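Local coordinates for protein beta-agarase (PDB 6AII) that probably hydrolyses the beta-1,4 linkages of agarose to release neoagarobiose, as a calcium-binding catalytic domain of glycoside hydrolase family 16, at residues A122-A127 with N133-I138. Sequence-based numbering, arbitrary orientation.
Sequences ARVKIA and NNVWMI
With CG of N133 anti to its own carbonyl carbon (chi1 -65°) and CG2 of I126 opposite the backbone N, the asparagine amide and the isoleucine methyl are brought together just past the end of strand 118-125. CG2 of I126 lies 3.7 Å from CG of N133, the two side chains crossing at a slant. The amide oxygen takes the one hydrogen bond between the segments: N of A127 donates to OD1 of N133 over 2.9 Å. That bond is nearly straight at the hydrogen (166°), but the donor comes from above the amide plane, 40° out of it. CB of A127 stands 3.6 Å from the same OD1, and ND2 of N133 makes a weak hydrogen bond to O of F131. This contact spans the two facing sheets of the beta-sandwich (jelly roll) of family 16: strand 118-125 belongs to one, 132-139 to the other, and the short link 126-131 joins one strand to the other. Replacing N133 by an alanine is likely to leave the buried N of A127 without this acceptor and open a gap beside CG2 of I126. Further along the two strands, V124 and V135 meet more loosely, CG1 to CG2 at 4.4 Å, with M313 of strand 312-325 touching both V135 and N133. Within segment 122-127, NZ of K125 reaches forward to hydrogen-bond O of I126 at 2.8 Å, from above that carbonyl's plane.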
loop_
_atom_site.group_PDB
_atom_site.type_symbol
_atom_site.label_atom_id
_atom_site.label_comp_id
_atom_site.label_asym_id
_atom_site.label_seq_id
_atom_site.Cartn_x
_atom_site.Cartn_y
_atom_site.Cartn_z
ATOM N N ALA A 122 0.315 6.503 6.459
ATOM C CA ALA A 122 0.702 5.502 7.414
ATOM C C ALA A 122 2.200 5.638 7.687
ATOM O O ALA A 122 2.988 5.973 6.777
ATOM C CB ALA A 122 0.384 4.134 6.850
ATOM N N ARG A 123 2.616 5.274 8.906
ATOM C CA ARG A 123 3.991 5.161 9.275
ATOM C C ARG A 123 4.282 3.688 9.438
ATOM O O ARG A 123 3.717 3.052 10.352
ATOM C CB ARG A 123 4.296 5.935 10.568
ATOM C CG ARG A 123 5.768 5.991 10.929
ATOM C CD ARG A 123 6.131 6.990 12.000
ATOM N NE ARG A 123 7.582 7.122 12.130
ATOM C CZ ARG A 123 8.334 6.626 13.115
ATOM N NH1 ARG A 123 9.647 6.901 13.129
ATOM N NH2 ARG A 123 7.828 5.885 14.086
ATOM N N VAL A 124 5.117 3.199 8.541
ATOM C CA VAL A 124 5.310 1.766 8.441
ATOM C C VAL A 124 6.795 1.462 8.561
ATOM O O VAL A 124 7.615 2.258 8.112
ATOM C CB VAL A 124 4.748 1.228 7.121
ATOM C CG1 VAL A 124 3.232 1.415 7.052
ATOM C CG2 VAL A 124 5.431 1.805 5.924
ATOM N N LYS A 125 7.088 0.253 9.030
ATOM C CA LYS A 125 8.423 -0.281 8.890
ATOM C C LYS A 125 8.327 -1.509 7.971
ATOM O O LYS A 125 7.824 -2.552 8.385
ATOM C CB LYS A 125 8.997 -0.687 10.243
ATOM C CG LYS A 125 10.506 -0.633 10.361
ATOM C CD LYS A 125 11.192 -1.658 9.605
ATOM C CE LYS A 125 10.929 -3.067 10.059
ATOM N NZ LYS A 125 11.705 -3.981 9.162
ATOM N N ILE A 126 8.695 -1.265 6.746
ATOM C CA ILE A 126 8.672 -2.322 5.700
ATOM C C ILE A 126 9.552 -3.496 6.164
ATOM O O ILE A 126 10.628 -3.295 6.711
ATOM C CB ILE A 126 9.082 -1.687 4.383
ATOM C CG1 ILE A 126 7.881 -0.865 3.866
ATOM C CG2 ILE A 126 9.498 -2.780 3.358
ATOM C CD1 ILE A 126 8.141 0.105 2.801
ATOM N N ALA A 127 9.050 -4.713 5.982
ATOM C CA ALA A 127 9.781 -5.921 6.363
ATOM C C ALA A 127 11.120 -6.004 5.618
ATOM O O ALA A 127 11.175 -5.766 4.423
ATOM C CB ALA A 127 8.971 -7.125 6.068
ATOM N N ASN A 133 4.993 -5.432 0.508
ATOM C CA ASN A 133 4.492 -4.691 1.641
ATOM C C ASN A 133 3.604 -3.584 1.043
ATOM O O ASN A 133 4.111 -2.691 0.390
ATOM C CB ASN A 133 5.634 -4.084 2.444
ATOM C CG ASN A 133 6.560 -5.064 3.110
ATOM O OD1 ASN A 133 6.626 -4.997 4.359
ATOM N ND2 ASN A 133 7.346 -5.851 2.326
ATOM N N ASN A 134 2.277 -3.661 1.252
ATOM C CA ASN A 134 1.336 -2.867 0.478
ATOM C C ASN A 134 0.424 -2.020 1.403
ATOM O O ASN A 134 -0.018 -2.488 2.422
ATOM C CB ASN A 134 0.409 -3.757 -0.327
ATOM C CG ASN A 134 1.108 -4.585 -1.385
ATOM O OD1 ASN A 134 2.089 -4.163 -2.006
ATOM N ND2 ASN A 134 0.542 -5.777 -1.579
ATOM N N VAL A 135 0.177 -0.810 0.974
ATOM C CA VAL A 135 -0.789 0.109 1.575
ATOM C C VAL A 135 -1.616 0.668 0.405
ATOM O O VAL A 135 -1.081 1.307 -0.498
ATOM C CB VAL A 135 -0.135 1.260 2.352
ATOM C CG1 VAL A 135 -1.211 2.086 3.041
ATOM C CG2 VAL A 135 0.872 0.779 3.361
ATOM N N TRP A 136 -2.918 0.381 0.394
ATOM C CA TRP A 136 -3.699 0.734 -0.772
ATOM C C TRP A 136 -5.167 0.865 -0.388
ATOM O O TRP A 136 -5.524 0.546 0.709
ATOM C CB TRP A 136 -3.480 -0.232 -1.929
ATOM C CG TRP A 136 -3.742 -1.676 -1.630
ATOM C CD1 TRP A 136 -3.036 -2.509 -0.802
ATOM C CD2 TRP A 136 -4.790 -2.473 -2.190
ATOM N NE1 TRP A 136 -3.549 -3.782 -0.828
ATOM C CE2 TRP A 136 -4.633 -3.770 -1.669
ATOM C CE3 TRP A 136 -5.835 -2.164 -3.068
ATOM C CZ2 TRP A 136 -5.452 -4.812 -2.069
ATOM C CZ3 TRP A 136 -6.649 -3.203 -3.450
ATOM C CH2 TRP A 136 -6.497 -4.479 -2.888
ATOM N N MET A 137 -5.945 1.378 -1.312
ATOM C CA MET A 137 -7.343 1.653 -1.013
ATOM C C MET A 137 -8.191 1.181 -2.198
ATOM O O MET A 137 -7.771 1.304 -3.345
ATOM C CB MET A 137 -7.520 3.166 -0.810
ATOM C CG MET A 137 -6.564 3.726 0.244
ATOM S SD MET A 137 -7.094 5.349 0.872
ATOM C CE MET A 137 -6.889 6.306 -0.601
ATOM N N ILE A 138 -9.406 0.707 -1.923
ATOM C CA ILE A 138 -10.245 0.256 -3.066
ATOM C C ILE A 138 -11.722 0.426 -2.719
ATOM O O ILE A 138 -12.111 0.351 -1.557
ATOM C CB ILE A 138 -9.963 -1.200 -3.478
ATOM C CG1 ILE A 138 -10.670 -1.533 -4.801
ATOM C CG2 ILE A 138 -10.298 -2.174 -2.415
ATOM C CD1 ILE A 138 -9.921 -2.492 -5.645
#